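Local coordinates for protein 3-hexulose-6-phosphate synthase (Mycobacterium gastri, PDB 3AJX) that belongs to the orotidine 5'-phosphate decarboxylase/HUMPS family and folds as a TIM barrel that binds a magnesium ion, at residues 192-195 / 196-199; 9-12 / 13-16; 15-18 / 19-23; 69-72 / 73-77. The protein carries 1 engineered substitution. All blocks are in the same frame, centred on the assembly; numbering follows the deposited sequence.

Contact 1 (192-195 / 196-199); sequences AADP and AAAA
Asp194 holds its CG trans to its own backbone N (chi1 -171°), and with chi2 at -5° its OD1 nearly eclipses CA, on the side of the helix start. These two torsions swing OD1 over the first turn of helix 195-204, where Ala197 offers its N-H. Asp194 is thus the N-cap of that helix. The capping bond from Ala197 N to Asp194 OD1 is weak at 3.3 Å, although it is straight, with an N-H...O angle of 167°. A water adds a second link. It donates to Asp194 OD1 at 2.7 Å and accepts from Ala196 N at 3.0 Å. OD1 therefore serves two backbone N-H groups, one directly and one through the water.

The other carboxylate oxygen of Asp194, OD2, lies against the methyl CB of Ala197 at 3.1 Å. The main chain takes over below the cap. Ala198 N donates to Asp194 O at 3.0 Å, and Ala199 N donates to Pro195 O at 2.9 Å. Pro195 fills the first helical position, where its lack of an N-H costs no helical bond. On another side of the turn, Ala192 CB meets Ala198 CB at 4.1 Å. Pro195 touches Leu18 and Ala199 touches Val22, both of helix 12-22. The helix start would probably favour the charged form of Asp194.

Contact 2 (9-12 / 13-16); sequences LLST and EAAL
Ser11 and Ala14 bring their CA atoms to 5.2 Å where the chain leaves the loop after strand 2-7 and winds into helix 12-22. Ser11 is the N-cap of this helix, the first on the outside of the TIM barrel. Its backbone is still extended, while Thr12 onward is helical. Ala15 N donates to Ser11 O at 2.9 Å, and Leu16 N donates to Thr12 O at 2.8 Å.

The side chain of Ser11 closes the end. Its OG sits between the backbone N and the carbonyl carbon (chi1 74°), which turns it toward the first turn. There Ser11 OG accepts from Ala14 N at 3.0 Å. The same oxygen also rests against the CB of Ala14. Glu13 bends back at chi2 and lays its carboxylate over the start of the helix, with OE1 3.7 Å from Ser11 CB. OE2 of Glu39 in helix 33-39 accepts a hydrogen bond from Thr12 N, so this amide at the helix end has a partner from elsewhere in the chain.

Thr12 and Leu16 lie side by side, point the same way and both touch helix 42-50. Thr12 touches Val43 and Ala46 there, and Leu16 touches Val47. The methyl CG2 of Thr12 meets Leu16 CD1 at 3.9 Å. Leu9 reaches in from the loop before the cap, and its CD1 lies 3.9 Å from Ala14 CB.

Contact 3 (15-18 / 19-23); sequences ALEL and AGKVA
Leu18 O is gripped by two backbone amides of the last turn. Val22 N donates to Leu18 O at 3.1 Å. Lys21 N donates to Leu18 O only weakly, at 3.0 Å, with an N-H...O angle of 128°. This is the carboxyl end of helix 12-22, which belongs to the beta-alpha-beta unit formed with strands 2-7 and 28-31 of the TIM barrel. Lys21 N also has a weak bond to Glu17 O, so its hydrogen is shared between two carbonyls. Earlier in the helix, the bonding is regular. Ala19 N donates to Ala15 O at 2.9 Å, and Gly20 N donates to Leu16 O at 3.0 Å.

Glu17 and Lys21 are one turn apart on the exposed side. Glu17 directs its CG opposite the backbone N (chi1 175°), which brings its carboxylate alongside Lys21. Lys21 is fully extended beyond CG. The two side chains run side by side in the same direction, and Glu17 CG packs on Lys21 CE at 3.8 Å. At the ends, Lys21 NZ and Glu17 OE1 form a salt bridge at 3.4 Å, whose hydrogen bond is weak.

The other side of the helix is buried. Leu18 touches Ile7 of strand 2-7 and Tyr190 of helix 187-190, and Val22 touches Ile189 of that same helix. Ala19 packs on His51. The branches of Leu18 and Val22 cross at an angle, and Leu18 CD1 comes to 4.2 Å from Val22 CG1.

Contact 4 (69-72 / 73-77); sequences EADI and AFKAG
The Phe74 ring approaches the preceding turn obliquely, with its CD1 3.1 Å from Ala70 O. Its CE1 touches the methyl CB of Ala70 at 3.9 Å. Val81 of strand 80-84 and Ala99 of helix 89-102 also touch the Phe74 side chain. A second flat group is the carboxylate of Asp71. Its OD2 lies against Lys75 CE at 3.1 Å and forms a salt bridge with Lys75 NZ at 3.5 Å. The two side chains cross at a slant. Asp71 reaches this place because its CG stands opposite the backbone N (chi1 -154°), while Lys75 stretches out beyond CG. OD1 is held separately by a hydrogen bond with His102 NE2, so the two oxygens of the carboxylate serve different partners.

The backbone beneath belongs to helix 66-75, between strands 55-62 and 80-84 in a beta-alpha-beta unit of the TIM barrel. Phe74 N donates to Ala70 O at 2.9 Å, and Lys75 N donates to Asp71 O, also at 2.9 Å. The helix closes in a Schellman motif. Gly77 has a positive phi of 119°, and its N donates to Phe74 O at 3.0 Å.

Glu69 faces away from the later turn. Its OE1 makes a hydrogen bond with Thr62 OG1 and a salt bridge with Lys37 of the second subunit. Ile72 and Ala76 both pack on Leu41 from a loop of the same chain.

Contacts 2 and 3 are successive parts of helix 12-22 and share Ala15 and Leu16; their centres are about 9 Å apart. Leu9 CD1 also reaches Leu18 CD2 at 4.0 Å. Contact 1 starts helix 195-204, which lies against contact 3: Ala196 CB is 3.4 Å from Lys21 O. First and last parts of the barrel's helical layer thus meet. Within the chain contact 4 stands apart, its centre about 30 Å from that of contact 1; across the dimer, Ile72 of the second subunit packs on Leu10 of contact 2. The magnesium ion, bound by Glu30 and Asp59, is about 12 Å from the side chain of Leu9 and about 13 Å from those of Leu18 and Glu69.

Contact 1 (192-195 / 196-199)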
loop_
_atom_site.group_PDB
_atom_site.type_symbol
_atom_site.label_atom_id
_atom_site.label_comp_id
_atom_site.label_asym_id
_atom_site.label_seq_id
_atom_site.Cartn_x
_atom_site.Cartn_y
_atom_site.Cartn_z
ATOM N N ALA A 192 15.098 -18.049 9.012
ATOM C CA ALA A 192 16.117 -18.923 9.589
ATOM C C ALA A 192 15.567 -19.910 10.616
ATOM O O ALA A 192 14.547 -19.658 11.257
ATOM C CB ALA A 192 17.215 -18.079 10.221
ATOM N N ALA A 193 16.253 -21.041 10.769
ATOM C CA ALA A 193 15.832 -22.048 11.737
ATOM C C ALA A 193 16.049 -21.476 13.132
ATOM O O ALA A 193 15.344 -21.825 14.079
ATOM C CB ALA A 193 16.650 -23.328 11.560
ATOM N N ASP A 194 17.027 -20.580 13.240
ATOM C CA ASP A 194 17.369 -19.940 14.505
ATOM C C ASP A 194 17.387 -18.417 14.322
ATOM O O ASP A 194 18.450 -17.810 14.187
ATOM C CB ASP A 194 18.745 -20.428 14.962
ATOM C CG ASP A 194 19.086 -19.990 16.367
ATOM O OD1 ASP A 194 18.306 -19.219 16.965
ATOM O OD2 ASP A 194 20.146 -20.417 16.872
ATOM N N PRO A 195 16.204 -17.783 14.315
ATOM C CA PRO A 195 16.082 -16.329 14.143
ATOM C C PRO A 195 16.910 -15.494 15.120
ATOM O O PRO A 195 17.511 -14.488 14.735
ATOM C CB PRO A 195 14.583 -16.089 14.307
ATOM C CG PRO A 195 13.990 -17.355 13.759
ATOM C CD PRO A 195 14.874 -18.412 14.386
ATOM N N ALA A 196 16.936 -15.906 16.383
ATOM C CA ALA A 196 17.688 -15.181 17.401
ATOM C C ALA A 196 19.172 -15.116 17.055
ATOM O O ALA A 196 19.784 -14.047 17.108
ATOM C CB ALA A 196 17.498 -15.841 18.760
ATOM N N ALA A 197 19.751 -16.259 16.703
ATOM C CA ALA A 197 21.167 -16.307 16.355
ATOM C C ALA A 197 21.442 -15.523 15.077
ATOM O O ALA A 197 22.492 -14.894 14.943
ATOM C CB ALA A 197 21.622 -17.759 16.195
ATOM N N ALA A 198 20.499 -15.563 14.138
ATOM C CA ALA A 198 20.658 -14.843 12.878
ATOM C C ALA A 198 20.727 -13.344 13.137
ATOM O O ALA A 198 21.550 -12.639 12.550
ATOM C CB ALA A 198 19.498 -15.161 11.938
ATOM N N ALA A 199 19.856 -12.861 14.020
ATOM C CA ALA A 199 19.825 -11.442 14.351
ATOM C C ALA A 199 21.113 -11.057 15.067
ATOM O O ALA A 199 21.700 -10.013 14.783
ATOM C CB ALA A 199 18.613 -11.127 15.232
HETATM O O HOH W 1 15.795 -18.364 17.594
#

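Contact 2 (9-12 / 13-16)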
loop_
_atom_site.group_PDB
_atom_site.type_symbol
_atom_site.label_atom_id
_atom_site.label_comp_id
_atom_site.label_asym_id
_atom_site.label_seq_id
_atom_site.Cartn_x
_atom_site.Cartn_y
_atom_site.Cartn_z
ATOM N N LEU A 9 5.590 -11.206 8.236
ATOM C CA LEU A 9 4.804 -12.402 8.504
ATOM C C LEU A 9 3.314 -12.082 8.388
ATOM O O LEU A 9 2.949 -10.962 8.025
ATOM C CB LEU A 9 5.137 -12.944 9.895
ATOM C CG LEU A 9 6.615 -13.321 10.068
ATOM C CD1 LEU A 9 6.854 -13.841 11.474
ATOM C CD2 LEU A 9 7.001 -14.370 9.032
ATOM N N LEU A 10 2.451 -13.044 8.702
ATOM C CA LEU A 10 1.015 -12.815 8.550
ATOM C C LEU A 10 0.125 -12.844 9.790
ATOM O O LEU A 10 -1.095 -12.719 9.668
ATOM C CB LEU A 10 0.454 -13.793 7.515
ATOM C CG LEU A 10 1.087 -13.735 6.122
ATOM C CD1 LEU A 10 0.439 -14.784 5.231
ATOM C CD2 LEU A 10 0.912 -12.343 5.524
ATOM N N SER A 11 0.702 -13.009 10.974
ATOM C CA SER A 11 -0.119 -13.026 12.181
ATOM C C SER A 11 0.555 -12.304 13.333
ATOM O O SER A 11 1.783 -12.271 13.428
ATOM C CB SER A 11 -0.441 -14.466 12.604
ATOM O OG SER A 11 0.688 -15.109 13.167
ATOM N N THR A 12 -0.262 -11.723 14.206
ATOM C CA THR A 12 0.233 -11.004 15.373
ATOM C C THR A 12 0.983 -11.970 16.285
ATOM O O THR A 12 2.013 -11.627 16.865
ATOM C CB THR A 12 -0.931 -10.367 16.157
ATOM O OG1 THR A 12 -1.598 -9.411 15.325
ATOM C CG2 THR A 12 -0.415 -9.677 17.413
ATOM N N GLU A 13 0.458 -13.182 16.409
ATOM C CA GLU A 13 1.086 -14.199 17.241
ATOM C C GLU A 13 2.512 -14.460 16.755
ATOM O O GLU A 13 3.457 -14.461 17.542
ATOM C CB GLU A 13 0.274 -15.496 17.187
ATOM C CG GLU A 13 -1.126 -15.408 17.790
ATOM C CD GLU A 13 -2.010 -14.363 17.125
ATOM O OE1 GLU A 13 -2.118 -14.365 15.879
ATOM O OE2 GLU A 13 -2.606 -13.542 17.855
ATOM N N ALA A 14 2.658 -14.672 15.451
ATOM C CA ALA A 14 3.966 -14.937 14.855
ATOM C C ALA A 14 4.901 -13.743 15.011
ATOM O O ALA A 14 6.090 -13.908 15.296
ATOM C CB ALA A 14 3.806 -15.280 13.377
ATOM N N ALA A 15 4.362 -12.544 14.818
ATOM C CA ALA A 15 5.150 -11.322 14.932
ATOM C C ALA A 15 5.669 -11.133 16.354
ATOM O O ALA A 15 6.833 -10.792 16.556
ATOM C CB ALA A 15 4.311 -10.116 14.507
ATOM N N LEU A 16 4.803 -11.354 17.338
ATOM C CA LEU A 16 5.192 -11.212 18.738
ATOM C C LEU A 16 6.245 -12.242 19.135
ATOM O O LEU A 16 7.201 -11.924 19.843
ATOM C CB LEU A 16 3.970 -11.359 19.642
ATOM C CG LEU A 16 2.989 -10.187 19.679
ATOM C CD1 LEU A 16 1.785 -10.567 20.526
ATOM C CD2 LEU A 16 3.678 -8.955 20.249
#

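Contact 3 (15-18 / 19-23)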
loop_
_atom_site.group_PDB
_atom_site.type_symbol
_atom_site.label_atom_id
_atom_site.label_comp_id
_atom_site.label_asym_id
_atom_site.label_seq_id
_atom_site.Cartn_x
_atom_site.Cartn_y
_atom_site.Cartn_z
ATOM N N ALA A 15 4.362 -12.544 14.818
ATOM C CA ALA A 15 5.150 -11.322 14.932
ATOM C C ALA A 15 5.669 -11.133 16.354
ATOM O O ALA A 15 6.833 -10.792 16.556
ATOM C CB ALA A 15 4.311 -10.116 14.507
ATOM N N LEU A 16 4.803 -11.354 17.338
ATOM C CA LEU A 16 5.192 -11.212 18.738
ATOM C C LEU A 16 6.245 -12.242 19.135
ATOM O O LEU A 16 7.201 -11.924 19.843
ATOM C CB LEU A 16 3.970 -11.359 19.642
ATOM C CG LEU A 16 2.989 -10.187 19.679
ATOM C CD1 LEU A 16 1.785 -10.567 20.526
ATOM C CD2 LEU A 16 3.678 -8.955 20.249
ATOM N N GLU A 17 6.068 -13.482 18.687
ATOM C CA GLU A 17 7.028 -14.526 19.014
ATOM C C GLU A 17 8.392 -14.196 18.423
ATOM O O GLU A 17 9.414 -14.347 19.090
ATOM C CB GLU A 17 6.543 -15.884 18.495
ATOM C CG GLU A 17 7.560 -17.003 18.684
ATOM C CD GLU A 17 6.987 -18.377 18.391
ATOM O OE1 GLU A 17 7.770 -19.352 18.347
ATOM O OE2 GLU A 17 5.754 -18.483 18.211
ATOM N N LEU A 18 8.409 -13.735 17.174
ATOM C CA LEU A 18 9.666 -13.388 16.521
ATOM C C LEU A 18 10.319 -12.195 17.203
ATOM O O LEU A 18 11.515 -12.213 17.486
ATOM C CB LEU A 18 9.438 -13.063 15.041
ATOM C CG LEU A 18 10.708 -12.697 14.267
ATOM C CD1 LEU A 18 11.694 -13.856 14.329
ATOM C CD2 LEU A 18 10.368 -12.369 12.825
ATOM N N ALA A 19 9.529 -11.158 17.464
ATOM C CA ALA A 19 10.051 -9.961 18.113
ATOM C C ALA A 19 10.669 -10.311 19.464
ATOM O O ALA A 19 11.678 -9.731 19.862
ATOM C CB ALA A 19 8.938 -8.931 18.293
ATOM N N GLY A 20 10.062 -11.262 20.167
ATOM C CA GLY A 20 10.584 -11.657 21.463
ATOM C C GLY A 20 11.961 -12.292 21.380
ATOM O O GLY A 20 12.786 -12.124 22.280
ATOM N N LYS A 21 12.213 -13.017 20.294
ATOM C CA LYS A 21 13.490 -13.699 20.098
ATOM C C LYS A 21 14.623 -12.820 19.573
ATOM O O LYS A 21 15.794 -13.094 19.840
ATOM C CB LYS A 21 13.314 -14.872 19.132
ATOM C CG LYS A 21 12.291 -15.903 19.559
ATOM C CD LYS A 21 12.214 -17.024 18.540
ATOM C CE LYS A 21 11.184 -18.068 18.941
ATOM N NZ LYS A 21 11.121 -19.182 17.954
ATOM N N VAL A 22 14.286 -11.768 18.832
ATOM C CA VAL A 22 15.315 -10.909 18.248
ATOM C C VAL A 22 15.405 -9.472 18.761
ATOM O O VAL A 22 16.362 -8.769 18.444
ATOM C CB VAL A 22 15.160 -10.847 16.705
ATOM C CG1 VAL A 22 15.104 -12.252 16.136
ATOM C CG2 VAL A 22 13.903 -10.066 16.327
ATOM N N ALA A 23 14.425 -9.037 19.549
ATOM C CA ALA A 23 14.393 -7.668 20.068
ATOM C C ALA A 23 15.710 -7.151 20.644
ATOM O O ALA A 23 16.126 -6.026 20.356
ATOM C CB ALA A 23 13.292 -7.542 21.116
#

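Contact 4 (69-72 / 73-77)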
loop_
_atom_site.group_PDB
_atom_site.type_symbol
_atom_site.label_atom_id
_atom_site.label_comp_id
_atom_site.label_asym_id
_atom_site.label_seq_id
_atom_site.Cartn_x
_atom_site.Cartn_y
_atom_site.Cartn_z
ATOM N N GLU A 69 -3.297 8.135 7.002
ATOM C CA GLU A 69 -2.634 6.860 7.250
ATOM C C GLU A 69 -1.488 6.992 8.245
ATOM O O GLU A 69 -1.283 6.117 9.085
ATOM C CB GLU A 69 -2.131 6.236 5.939
ATOM C CG GLU A 69 -3.258 5.707 5.061
ATOM C CD GLU A 69 -2.814 4.608 4.110
ATOM O OE1 GLU A 69 -1.679 4.102 4.254
ATOM O OE2 GLU A 69 -3.614 4.239 3.224
ATOM N N ALA A 70 -0.743 8.085 8.164
ATOM C CA ALA A 70 0.358 8.286 9.091
ATOM C C ALA A 70 -0.214 8.463 10.495
ATOM O O ALA A 70 0.242 7.835 11.450
ATOM C CB ALA A 70 1.163 9.515 8.696
ATOM N N ASP A 71 -1.233 9.307 10.611
ATOM C CA ASP A 71 -1.836 9.572 11.907
ATOM C C ASP A 71 -2.366 8.331 12.617
ATOM O O ASP A 71 -2.081 8.124 13.797
ATOM C CB ASP A 71 -2.966 10.592 11.771
ATOM C CG ASP A 71 -3.208 11.356 13.056
ATOM O OD1 ASP A 71 -2.260 12.008 13.543
ATOM O OD2 ASP A 71 -4.338 11.309 13.580
ATOM N N ILE A 72 -3.132 7.502 11.919
ATOM C CA ILE A 72 -3.677 6.324 12.582
ATOM C C ILE A 72 -2.591 5.332 12.989
ATOM O O ILE A 72 -2.711 4.663 14.019
ATOM C CB ILE A 72 -4.775 5.633 11.720
ATOM C CG1 ILE A 72 -4.188 5.089 10.414
ATOM C CG2 ILE A 72 -5.905 6.627 11.449
ATOM C CD1 ILE A 72 -5.223 4.393 9.530
ATOM N N ALA A 73 -1.518 5.247 12.204
ATOM C CA ALA A 73 -0.419 4.341 12.531
ATOM C C ALA A 73 0.350 4.873 13.746
ATOM O O ALA A 73 0.723 4.109 14.641
ATOM C CB ALA A 73 0.514 4.192 11.328
ATOM N N PHE A 74 0.588 6.181 13.777
ATOM C CA PHE A 74 1.290 6.799 14.900
ATOM C C PHE A 74 0.475 6.630 16.178
ATOM O O PHE A 74 1.015 6.284 17.230
ATOM C CB PHE A 74 1.517 8.294 14.638
ATOM C CG PHE A 74 2.608 8.586 13.642
ATOM C CD1 PHE A 74 2.464 9.627 12.728
ATOM C CD2 PHE A 74 3.784 7.844 13.630
ATOM C CE1 PHE A 74 3.474 9.923 11.819
ATOM C CE2 PHE A 74 4.805 8.136 12.722
ATOM C CZ PHE A 74 4.648 9.178 11.815
ATOM N N LYS A 75 -0.827 6.872 16.080
ATOM C CA LYS A 75 -1.704 6.751 17.236
ATOM C C LYS A 75 -1.780 5.314 17.734
ATOM O O LYS A 75 -2.024 5.073 18.918
ATOM C CB LYS A 75 -3.102 7.273 16.893
ATOM C CG LYS A 75 -3.152 8.794 16.803
ATOM C CD LYS A 75 -4.554 9.323 16.555
ATOM C CE LYS A 75 -4.573 10.843 16.686
ATOM N NZ LYS A 75 -5.953 11.402 16.639
ATOM N N ALA A 76 -1.552 4.366 16.830
ATOM C CA ALA A 76 -1.586 2.951 17.180
ATOM C C ALA A 76 -0.284 2.508 17.848
ATOM O O ALA A 76 -0.167 1.363 18.286
ATOM C CB ALA A 76 -1.851 2.107 15.936
ATOM N N GLY A 77 0.698 3.406 17.911
ATOM C CA GLY A 77 1.955 3.071 18.561
ATOM C C GLY A 77 3.213 3.103 17.714
ATOM O O GLY A 77 4.313 2.892 18.229
#